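Bromodomain adjacent to zinc finger domain protein 2B (Homo sapiens, PDB 4QF3) probably reads histone H3 tails in chromatin through its zinc-binding PHD finger, as a subunit of ISWI-type remodelling complexes. Local coordinates at residues L22-C27 / D47-C53. Sequence-based numbering, arbitrary orientation.
Sequences LLCDGC and DWFCPAC. With ZN (zinc ion), chain D.
Asp47 opens its segment with a carboxylate crossing that of Asp25 at 62° between planes; Asp25 OD2 and Asp47 OD1 lie 3.3 Å apart, and a water donating to Asp25 OD1 and Asp47 OD2 probably eases the repulsion. Next comes Trp48, whose indole presents one face to Leu22: Leu22 CB sits over the five-membered ring, 3.6 Å from Trp48 CD1, as a CH-pi contact, and Leu22 CD1 covers the centre of the ring system. CG of Trp48 is anti to the backbone N (chi1 179°), which brings the indole face against Leu22. Trp48 O takes an almost straight bond from Asp25 N (2.8 Å), while a second water joins Trp48 N to Leu23 O and Asp25 OD2. A serine in place of Trp48 would probably leave Leu22 without its flat partner and open a gap beside the strand. Phe49 brings CE1 within 3.5 Å of Asp25 CB. Cys50 N then donates to Cys24 SG (3.2 Å), one of four thiolates, with Cys27, Cys50 and Cys53, that bind zinc. Cys27 N adds a longer bond to Cys24 SG (3.6 Å), and both N-H groups probably temper the sulfur's charge; Cys50 SG caps the helix by accepting from Cys53 N. This Cys4 site, one half of the PHD finger's cross-brace, ties the loop after strand 21-23, which pairs antiparallel with 30-32, to the start of helix 51-57.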
loop_
_atom_site.group_PDB
_atom_site.type_symbol
_atom_site.label_atom_id
_atom_site.label_comp_id
_atom_site.label_asym_id
_atom_site.label_seq_id
_atom_site.Cartn_x
_atom_site.Cartn_y
_atom_site.Cartn_z
ATOM N N LEU A 22 3.441 0.734 -1.102
ATOM C CA LEU A 22 2.280 1.245 -1.871
ATOM C C LEU A 22 1.183 1.857 -1.018
ATOM O O LEU A 22 0.673 1.171 -0.117
ATOM C CB LEU A 22 1.715 0.121 -2.756
ATOM C CG LEU A 22 2.716 -0.626 -3.622
ATOM C CD1 LEU A 22 1.902 -1.564 -4.475
ATOM C CD2 LEU A 22 3.636 0.269 -4.456
ATOM N N LEU A 23 0.851 3.112 -1.293
ATOM C CA LEU A 23 -0.098 3.856 -0.488
ATOM C C LEU A 23 -1.351 3.977 -1.292
ATOM O O LEU A 23 -1.338 4.493 -2.442
ATOM C CB LEU A 23 0.440 5.249 -0.128
ATOM C CG LEU A 23 1.904 5.293 0.312
ATOM C CD1 LEU A 23 2.412 6.727 0.480
ATOM C CD2 LEU A 23 2.073 4.481 1.590
ATOM N N CYS A 24 -2.446 3.537 -0.690
ATOM C CA CYS A 24 -3.737 3.475 -1.361
ATOM C C CYS A 24 -4.376 4.857 -1.438
ATOM O O CYS A 24 -4.546 5.503 -0.411
ATOM C CB CYS A 24 -4.716 2.510 -0.709
ATOM S SG CYS A 24 -6.310 2.408 -1.592
ATOM N N ASP A 25 -4.773 5.248 -2.646
ATOM C CA ASP A 25 -5.395 6.571 -2.830
ATOM C C ASP A 25 -6.793 6.580 -2.254
ATOM O O ASP A 25 -7.334 7.656 -1.940
ATOM C CB ASP A 25 -5.478 6.922 -4.304
ATOM C CG ASP A 25 -4.459 7.920 -4.703
ATOM O OD1 ASP A 25 -4.794 9.122 -4.686
ATOM O OD2 ASP A 25 -3.331 7.499 -5.003
ATOM N N GLY A 26 -7.394 5.398 -2.144
ATOM C CA GLY A 26 -8.739 5.254 -1.596
ATOM C C GLY A 26 -8.820 5.411 -0.101
ATOM O O GLY A 26 -9.556 6.273 0.402
ATOM N N CYS A 27 -8.075 4.572 0.610
ATOM C CA CYS A 27 -8.154 4.443 2.061
ATOM C C CYS A 27 -6.914 4.850 2.842
ATOM O O CYS A 27 -6.920 4.782 4.087
ATOM C CB CYS A 27 -8.459 2.999 2.446
ATOM S SG CYS A 27 -7.126 1.821 2.044
ATOM N N ASP A 47 -1.096 6.105 -9.610
ATOM C CA ASP A 47 -1.713 5.935 -8.282
ATOM C C ASP A 47 -1.966 4.476 -8.034
ATOM O O ASP A 47 -1.996 3.659 -8.962
ATOM C CB ASP A 47 -3.014 6.640 -8.272
ATOM C CG ASP A 47 -2.833 8.131 -8.447
ATOM O OD1 ASP A 47 -1.981 8.744 -7.714
ATOM O OD2 ASP A 47 -3.571 8.632 -9.298
ATOM N N TRP A 48 -2.116 4.174 -6.753
ATOM C CA TRP A 48 -2.434 2.805 -6.306
ATOM C C TRP A 48 -3.795 2.742 -5.591
ATOM O O TRP A 48 -4.104 3.643 -4.842
ATOM C CB TRP A 48 -1.331 2.355 -5.371
ATOM C CG TRP A 48 -1.536 1.000 -4.827
ATOM C CD1 TRP A 48 -1.748 0.684 -3.516
ATOM C CD2 TRP A 48 -1.582 -0.220 -5.555
ATOM N NE1 TRP A 48 -1.904 -0.661 -3.387
ATOM C CE2 TRP A 48 -1.814 -1.248 -4.619
ATOM C CE3 TRP A 48 -1.466 -0.549 -6.890
ATOM C CZ2 TRP A 48 -1.895 -2.577 -4.975
ATOM C CZ3 TRP A 48 -1.516 -1.886 -7.246
ATOM C CH2 TRP A 48 -1.795 -2.878 -6.296
ATOM N N PHE A 49 -4.594 1.718 -5.909
ATOM C CA PHE A 49 -5.791 1.375 -5.132
ATOM C C PHE A 49 -5.632 -0.057 -4.683
ATOM O O PHE A 49 -5.334 -0.969 -5.519
ATOM C CB PHE A 49 -7.031 1.566 -6.017
ATOM C CG PHE A 49 -7.315 3.013 -6.312
ATOM C CD1 PHE A 49 -7.985 3.787 -5.377
ATOM C CD2 PHE A 49 -6.852 3.599 -7.494
ATOM C CE1 PHE A 49 -8.196 5.145 -5.617
ATOM C CE2 PHE A 49 -7.069 4.953 -7.733
ATOM C CZ PHE A 49 -7.740 5.706 -6.804
ATOM N N CYS A 50 -5.824 -0.246 -3.382
ATOM C CA CYS A 50 -5.499 -1.526 -2.747
ATOM C C CYS A 50 -6.592 -2.545 -3.062
ATOM O O CYS A 50 -7.687 -2.237 -3.518
ATOM C CB CYS A 50 -5.326 -1.401 -1.233
ATOM S SG CYS A 50 -6.881 -1.214 -0.348
ATOM N N PRO A 51 -6.290 -3.829 -2.827
ATOM C CA PRO A 51 -7.254 -4.818 -3.246
ATOM C C PRO A 51 -8.605 -4.713 -2.500
ATOM O O PRO A 51 -9.635 -5.079 -3.029
ATOM C CB PRO A 51 -6.519 -6.144 -2.915
ATOM C CG PRO A 51 -5.086 -5.813 -2.960
ATOM C CD PRO A 51 -5.000 -4.417 -2.422
ATOM N N ALA A 52 -8.564 -4.245 -1.257
ATOM C CA ALA A 52 -9.818 -4.112 -0.481
ATOM C C ALA A 52 -10.693 -3.043 -1.118
ATOM O O ALA A 52 -11.893 -3.228 -1.294
ATOM C CB ALA A 52 -9.526 -3.773 0.966
ATOM N N CYS A 53 -10.062 -1.933 -1.520
ATOM C CA CYS A 53 -10.825 -0.862 -2.173
ATOM C C CYS A 53 -11.359 -1.251 -3.532
ATOM O O CYS A 53 -12.483 -0.969 -3.837
ATOM C CB CYS A 53 -10.001 0.409 -2.270
ATOM S SG CYS A 53 -9.774 1.291 -0.694
HETATM ZN ZN ZN D . -7.517 1.048 -0.125
HETATM O O HOH W 1 -2.066 0.047 -0.098
HETATM O O HOH W 2 -1.032 6.128 -4.732
HETATM O O HOH W 3 -4.713 10.646 -7.612
#